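PDB 5IB9: aminopeptidase from Aneurinibacillus sp. AM-1, which probably removes amino acids from the N-termini of peptides as a zinc-dependent metallopeptidase of family M28 that also carries a protease-associated (PA) domain. Local coordinates for residues L97-L102 / N180-E185; Y51-E56 / L264-F269. One frame throughout, in Å; residues are numbered along the deposited sequence.

Contact 1: residues L97-L102 / N180-E185; sequences LVYVGL and NLRAGE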
loop_
_atom_site.group_PDB
_atom_site.type_symbol
_atom_site.label_atom_id
_atom_site.label_comp_id
_atom_site.label_asym_id
_atom_site.label_seq_id
_atom_site.Cartn_x
_atom_site.Cartn_y
_atom_site.Cartn_z
ATOM N N LEU A 97 26.707 14.114 -23.973
ATOM C CA LEU A 97 25.478 13.348 -24.345
ATOM C C LEU A 97 25.820 12.042 -24.993
ATOM O O LEU A 97 26.578 12.008 -25.965
ATOM C CB LEU A 97 24.617 14.267 -25.237
ATOM C CG LEU A 97 23.260 13.681 -25.623
ATOM C CD1 LEU A 97 22.359 13.760 -24.360
ATOM C CD2 LEU A 97 22.661 14.490 -26.819
ATOM N N VAL A 98 25.240 10.943 -24.493
ATOM C CA VAL A 98 25.579 9.591 -24.931
ATOM C C VAL A 98 24.293 8.893 -25.297
ATOM O O VAL A 98 23.376 8.761 -24.433
ATOM C CB VAL A 98 26.314 8.718 -23.832
ATOM C CG1 VAL A 98 26.710 7.372 -24.404
ATOM C CG2 VAL A 98 27.527 9.465 -23.304
ATOM N N TYR A 99 24.243 8.448 -26.544
ATOM C CA TYR A 99 23.095 7.662 -27.041
ATOM C C TYR A 99 23.145 6.242 -26.545
ATOM O O TYR A 99 24.133 5.517 -26.752
ATOM C CB TYR A 99 23.063 7.694 -28.562
ATOM C CG TYR A 99 22.044 6.798 -29.216
ATOM C CD1 TYR A 99 20.664 6.977 -28.971
ATOM C CD2 TYR A 99 22.451 5.759 -30.042
ATOM C CE1 TYR A 99 19.701 6.159 -29.576
ATOM C CE2 TYR A 99 21.511 4.934 -30.669
ATOM C CZ TYR A 99 20.135 5.147 -30.433
ATOM O OH TYR A 99 19.233 4.323 -31.054
ATOM N N VAL A 100 22.066 5.816 -25.869
ATOM C CA VAL A 100 22.048 4.447 -25.346
ATOM C C VAL A 100 20.835 3.666 -25.823
ATOM O O VAL A 100 20.316 2.831 -25.077
ATOM C CB VAL A 100 22.145 4.364 -23.817
ATOM C CG1 VAL A 100 23.503 4.904 -23.322
ATOM C CG2 VAL A 100 20.974 5.100 -23.179
ATOM N N GLY A 101 20.382 3.944 -27.045
ATOM C CA GLY A 101 19.352 3.084 -27.645
ATOM C C GLY A 101 18.048 3.245 -26.903
ATOM O O GLY A 101 17.644 4.364 -26.629
ATOM N N LEU A 102 17.356 2.131 -26.652
ATOM C CA LEU A 102 16.063 2.150 -25.903
ATOM C C LEU A 102 16.260 2.176 -24.376
ATOM O O LEU A 102 15.288 2.287 -23.621
ATOM C CB LEU A 102 15.167 0.948 -26.282
ATOM C CG LEU A 102 14.382 0.763 -27.583
ATOM C CD1 LEU A 102 13.921 2.063 -28.295
ATOM C CD2 LEU A 102 15.107 -0.245 -28.535
ATOM N N ASN A 180 23.509 12.019 -35.342
ATOM C CA ASN A 180 24.830 12.652 -35.156
ATOM C C ASN A 180 25.703 11.882 -34.191
ATOM O O ASN A 180 26.903 11.677 -34.426
ATOM C CB ASN A 180 24.694 14.107 -34.767
ATOM C CG ASN A 180 24.008 14.919 -35.861
ATOM O OD1 ASN A 180 23.559 14.348 -36.854
ATOM N ND2 ASN A 180 23.923 16.231 -35.689
ATOM N N LEU A 181 25.114 11.396 -33.109
ATOM C CA LEU A 181 25.922 10.557 -32.187
ATOM C C LEU A 181 26.386 9.265 -32.853
ATOM O O LEU A 181 27.529 8.828 -32.708
ATOM C CB LEU A 181 25.182 10.264 -30.844
ATOM C CG LEU A 181 24.957 11.621 -30.143
ATOM C CD1 LEU A 181 23.829 11.510 -29.050
ATOM C CD2 LEU A 181 26.226 12.157 -29.444
ATOM N N ARG A 182 25.482 8.586 -33.572
ATOM C CA ARG A 182 25.851 7.379 -34.226
ATOM C C ARG A 182 26.985 7.668 -35.245
ATOM O O ARG A 182 27.798 6.789 -35.501
ATOM C CB ARG A 182 24.646 6.750 -34.929
ATOM C CG ARG A 182 23.542 6.224 -33.957
ATOM C CD ARG A 182 22.517 5.389 -34.789
ATOM N NE ARG A 182 21.094 5.526 -34.419
ATOM C CZ ARG A 182 20.218 6.375 -34.987
ATOM N NH1 ARG A 182 20.593 7.220 -35.934
ATOM N NH2 ARG A 182 18.938 6.399 -34.585
ATOM N N ALA A 183 26.985 8.872 -35.789
ATOM C CA ALA A 183 27.917 9.234 -36.890
ATOM C C ALA A 183 29.294 9.626 -36.308
ATOM O O ALA A 183 30.216 9.949 -37.074
ATOM C CB ALA A 183 27.376 10.380 -37.722
ATOM N N GLY A 184 29.416 9.618 -34.978
ATOM C CA GLY A 184 30.730 9.814 -34.338
ATOM C C GLY A 184 30.890 11.206 -33.765
ATOM O O GLY A 184 31.973 11.512 -33.251
ATOM N N GLU A 185 29.850 12.069 -33.768
ATOM C CA GLU A 185 29.983 13.396 -33.158
ATOM C C GLU A 185 30.044 13.332 -31.636
ATOM O O GLU A 185 29.377 12.480 -30.984
ATOM C CB GLU A 185 28.862 14.368 -33.614
ATOM C CG GLU A 185 29.127 15.831 -33.281
ATOM C CD GLU A 185 28.015 16.799 -33.802
ATOM O OE1 GLU A 185 27.175 16.365 -34.633
ATOM O OE2 GLU A 185 28.014 17.975 -33.348
#
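Leu181, on the last turn of helix 171-182, pushes its forked end between Leu97 and Tyr99 of strand 91-99, and this is the tight part of the contact. Its CD1 lies 3.9 Å from Leu97 CD2 and equally 3.9 Å from Tyr99 CB, while the other branch, CD2, rests 3.5 Å from the carbonyl O of Leu97. The two leucine side chains cross at about a right angle, and Ile187 touches both. The solvent side is looser. Here Arg182, bent at chi3 (-142°), brings its NE to 3.8 Å from Tyr99 CE2. The approach is oblique, with the guanidinium plane turned 83° from the ring. Tyr99 holds CG anti to its own N (chi1 173°), which carries the ring past Leu181 to Arg182 and sets one face 3.4 Å beneath Gly101 N. A serine in place of Tyr99 would keep the CB contact with Leu181 but would probably leave Arg182 without the aromatic ring beside its NE and free to turn. Just beyond, the helix closes in a Schellman motif at Gly184, where Glu185 N bonds to Asn180 O and Gly184 N to Leu181 O. Leu181 also reaches Leu119 on the neighbouring parallel strand, so the contact is helix-on-sheet packing in the PA domain, away from the zinc sites.

Contact 2: residues Y51-E56 / L264-F269; sequences YGYHVE and LRFITF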
loop_
_atom_site.group_PDB
_atom_site.type_symbol
_atom_site.label_atom_id
_atom_site.label_comp_id
_atom_site.label_asym_id
_atom_site.label_seq_id
_atom_site.Cartn_x
_atom_site.Cartn_y
_atom_site.Cartn_z
ATOM N N TYR A 51 -29.949 9.327 -1.558
ATOM C CA TYR A 51 -30.719 8.213 -2.139
ATOM C C TYR A 51 -30.983 7.153 -1.077
ATOM O O TYR A 51 -31.510 6.037 -1.353
ATOM C CB TYR A 51 -29.915 7.503 -3.281
ATOM C CG TYR A 51 -29.322 8.440 -4.286
ATOM C CD1 TYR A 51 -28.117 8.107 -4.964
ATOM C CD2 TYR A 51 -29.934 9.584 -4.675
ATOM C CE1 TYR A 51 -27.606 9.005 -5.906
ATOM C CE2 TYR A 51 -29.388 10.481 -5.558
ATOM C CZ TYR A 51 -28.236 10.115 -6.270
ATOM O OH TYR A 51 -27.633 10.965 -7.195
ATOM N N GLY A 52 -30.492 7.403 0.136
ATOM C CA GLY A 52 -30.675 6.498 1.235
ATOM C C GLY A 52 -29.552 5.578 1.610
ATOM O O GLY A 52 -29.689 4.732 2.458
ATOM N N TYR A 53 -28.384 5.750 0.988
ATOM C CA TYR A 53 -27.246 4.939 1.274
ATOM C C TYR A 53 -26.436 5.380 2.531
ATOM O O TYR A 53 -26.266 6.571 2.796
ATOM C CB TYR A 53 -26.257 4.962 0.073
ATOM C CG TYR A 53 -26.790 4.186 -1.142
ATOM C CD1 TYR A 53 -26.424 2.881 -1.358
ATOM C CD2 TYR A 53 -27.582 4.825 -2.104
ATOM C CE1 TYR A 53 -26.911 2.187 -2.435
ATOM C CE2 TYR A 53 -28.108 4.099 -3.181
ATOM C CZ TYR A 53 -27.796 2.772 -3.335
ATOM O OH TYR A 53 -28.264 2.036 -4.426
ATOM N N HIS A 54 -25.976 4.380 3.216
ATOM C CA HIS A 54 -24.841 4.579 4.166
ATOM C C HIS A 54 -23.532 4.636 3.310
ATOM O O HIS A 54 -23.296 3.811 2.392
ATOM C CB HIS A 54 -24.834 3.450 5.209
ATOM C CG HIS A 54 -23.703 3.534 6.175
ATOM N ND1 HIS A 54 -22.597 2.713 6.090
ATOM C CD2 HIS A 54 -23.512 4.329 7.255
ATOM C CE1 HIS A 54 -21.771 3.004 7.076
ATOM N NE2 HIS A 54 -22.294 3.992 7.788
ATOM N N VAL A 55 -22.713 5.588 3.665
ATOM C CA VAL A 55 -21.533 5.865 2.766
ATOM C C VAL A 55 -20.290 5.774 3.626
ATOM O O VAL A 55 -20.310 6.171 4.809
ATOM C CB VAL A 55 -21.719 7.284 2.201
ATOM C CG1 VAL A 55 -20.488 7.658 1.360
ATOM C CG2 VAL A 55 -22.924 7.300 1.296
ATOM N N GLU A 56 -19.234 5.188 3.107
ATOM C CA GLU A 56 -17.938 5.263 3.764
ATOM C C GLU A 56 -16.968 6.030 2.864
ATOM O O GLU A 56 -17.065 5.990 1.630
ATOM C CB GLU A 56 -17.365 3.847 3.856
ATOM C CG GLU A 56 -18.323 3.071 4.881
ATOM C CD GLU A 56 -18.217 3.507 6.418
ATOM O OE1 GLU A 56 -19.088 3.062 7.209
ATOM O OE2 GLU A 56 -17.355 4.345 6.863
ATOM N N LEU A 264 -24.614 -4.561 -3.876
ATOM C CA LEU A 264 -24.045 -3.659 -4.914
ATOM C C LEU A 264 -23.222 -2.636 -4.196
ATOM O O LEU A 264 -23.659 -2.034 -3.199
ATOM C CB LEU A 264 -25.253 -3.008 -5.665
ATOM C CG LEU A 264 -26.150 -3.941 -6.405
ATOM C CD1 LEU A 264 -27.254 -3.174 -7.125
ATOM C CD2 LEU A 264 -25.435 -4.715 -7.399
ATOM N N ARG A 265 -22.000 -2.427 -4.684
ATOM C CA ARG A 265 -21.135 -1.388 -4.124
ATOM C C ARG A 265 -20.902 -0.389 -5.211
ATOM O O ARG A 265 -20.255 -0.752 -6.244
ATOM C CB ARG A 265 -19.786 -1.991 -3.651
ATOM C CG ARG A 265 -20.003 -3.115 -2.562
ATOM C CD ARG A 265 -18.696 -3.628 -2.068
ATOM N NE ARG A 265 -18.997 -4.615 -1.035
ATOM C CZ ARG A 265 -18.022 -5.183 -0.343
ATOM N NH1 ARG A 265 -16.707 -4.879 -0.465
ATOM N NH2 ARG A 265 -18.397 -6.034 0.557
ATOM N N PHE A 266 -21.285 0.839 -4.986
ATOM C CA PHE A 266 -21.088 1.958 -5.948
ATOM C C PHE A 266 -19.956 2.776 -5.423
ATOM O O PHE A 266 -19.972 3.238 -4.264
ATOM C CB PHE A 266 -22.386 2.797 -6.019
ATOM C CG PHE A 266 -23.600 2.054 -6.532
ATOM C CD1 PHE A 266 -23.840 2.029 -7.886
ATOM C CD2 PHE A 266 -24.382 1.363 -5.637
ATOM C CE1 PHE A 266 -24.896 1.332 -8.423
ATOM C CE2 PHE A 266 -25.563 0.715 -6.135
ATOM C CZ PHE A 266 -25.785 0.685 -7.515
ATOM N N ILE A 267 -18.888 2.913 -6.256
ATOM C CA ILE A 267 -17.674 3.479 -5.719
ATOM C C ILE A 267 -17.141 4.564 -6.677
ATOM O O ILE A 267 -17.099 4.348 -7.915
ATOM C CB ILE A 267 -16.541 2.387 -5.518
ATOM C CG1 ILE A 267 -17.096 1.236 -4.718
ATOM C CG2 ILE A 267 -15.316 3.073 -4.880
ATOM C CD1 ILE A 267 -16.015 0.158 -4.509
ATOM N N THR A 268 -16.735 5.700 -6.069
ATOM C CA THR A 268 -15.935 6.612 -6.889
ATOM C C THR A 268 -14.545 6.642 -6.336
ATOM O O THR A 268 -14.308 6.796 -5.145
ATOM C CB THR A 268 -16.595 8.057 -6.979
ATOM O OG1 THR A 268 -16.613 8.704 -5.696
ATOM C CG2 THR A 268 -17.974 7.853 -7.531
ATOM N N PHE A 269 -13.563 6.435 -7.236
ATOM C CA PHE A 269 -12.164 6.290 -6.792
ATOM C C PHE A 269 -11.390 7.576 -6.910
ATOM O O PHE A 269 -11.590 8.309 -7.880
ATOM C CB PHE A 269 -11.488 5.252 -7.640
ATOM C CG PHE A 269 -12.082 3.883 -7.632
ATOM C CD1 PHE A 269 -11.975 3.062 -6.476
ATOM C CD2 PHE A 269 -12.741 3.356 -8.716
ATOM C CE1 PHE A 269 -12.531 1.773 -6.444
ATOM C CE2 PHE A 269 -13.290 2.060 -8.707
ATOM C CZ PHE A 269 -13.175 1.297 -7.576
#
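Tyr53 and Phe266 meet through their rings: the phenol OH of Tyr53 approaches the CE2 corner of Phe266 obliquely, 3.5 Å from that atom, and Tyr53 CZ follows at 4.1 Å from the same CE2. The ring centroids are 5.8 Å apart and the planes are inclined at 75°, yet the pair is neither a stack nor T-shaped. Both side chains adopt the same first torsion, CG anti to the carbonyl carbon and beside the backbone N. With both CB bonds directed at the other segment, this torsion brings the two rings together. Each ring then stands nearly perpendicular to its own CA-CB-CG plane (chi2 -96° for Tyr53, -88° for Phe266). The Tyr53 ring also has the CB of Tyr51 in its plane, at its edge. Tyr51 directly follows helix 35-50, and Gly52, with its positive phi, completes the Schellman motif that turns the chain toward strand 55-66. Phe266 projects from strand 263-269 onto Phe48 of helix 35-50 and onto Ala252 and Met255 of helix 238-256, so its ring fills the layer between sheet and helices of the M28 peptidase domain. The polar end of Tyr53 is satisfied outside the pair, by a hydrogen bond with Ala252 O. That bond fixes the hydroxyl near helix 238-256, whereas Phe266 can offer it only carbon. The chemistry is therefore divided: dispersion and shape join the buried rings, while the polar anchoring of Tyr53 comes from a helix backbone.

Contacts 1 and 2 lie on opposite sides of the chain's centre, their centres 55 Å apart and their nearest atoms about 31 Å apart, so neither touches the other. Along the chain the order is 51-56, 97-102, 180-185, 264-269: both segments of contact 1 fall between those of contact 2. This order is consistent with a PA domain inserted between strand 55-66 and the later strands of the peptidase part, since strand 55-66 pairs with strand 187-210. Strand 187-210, interrupted by a bulge or short loop, runs through both regions, pairing antiparallel with strand 91-99 of contact 1 and with strands 55-66 and 263-269 of contact 2, and so connects the PA and zinc-peptidase domains.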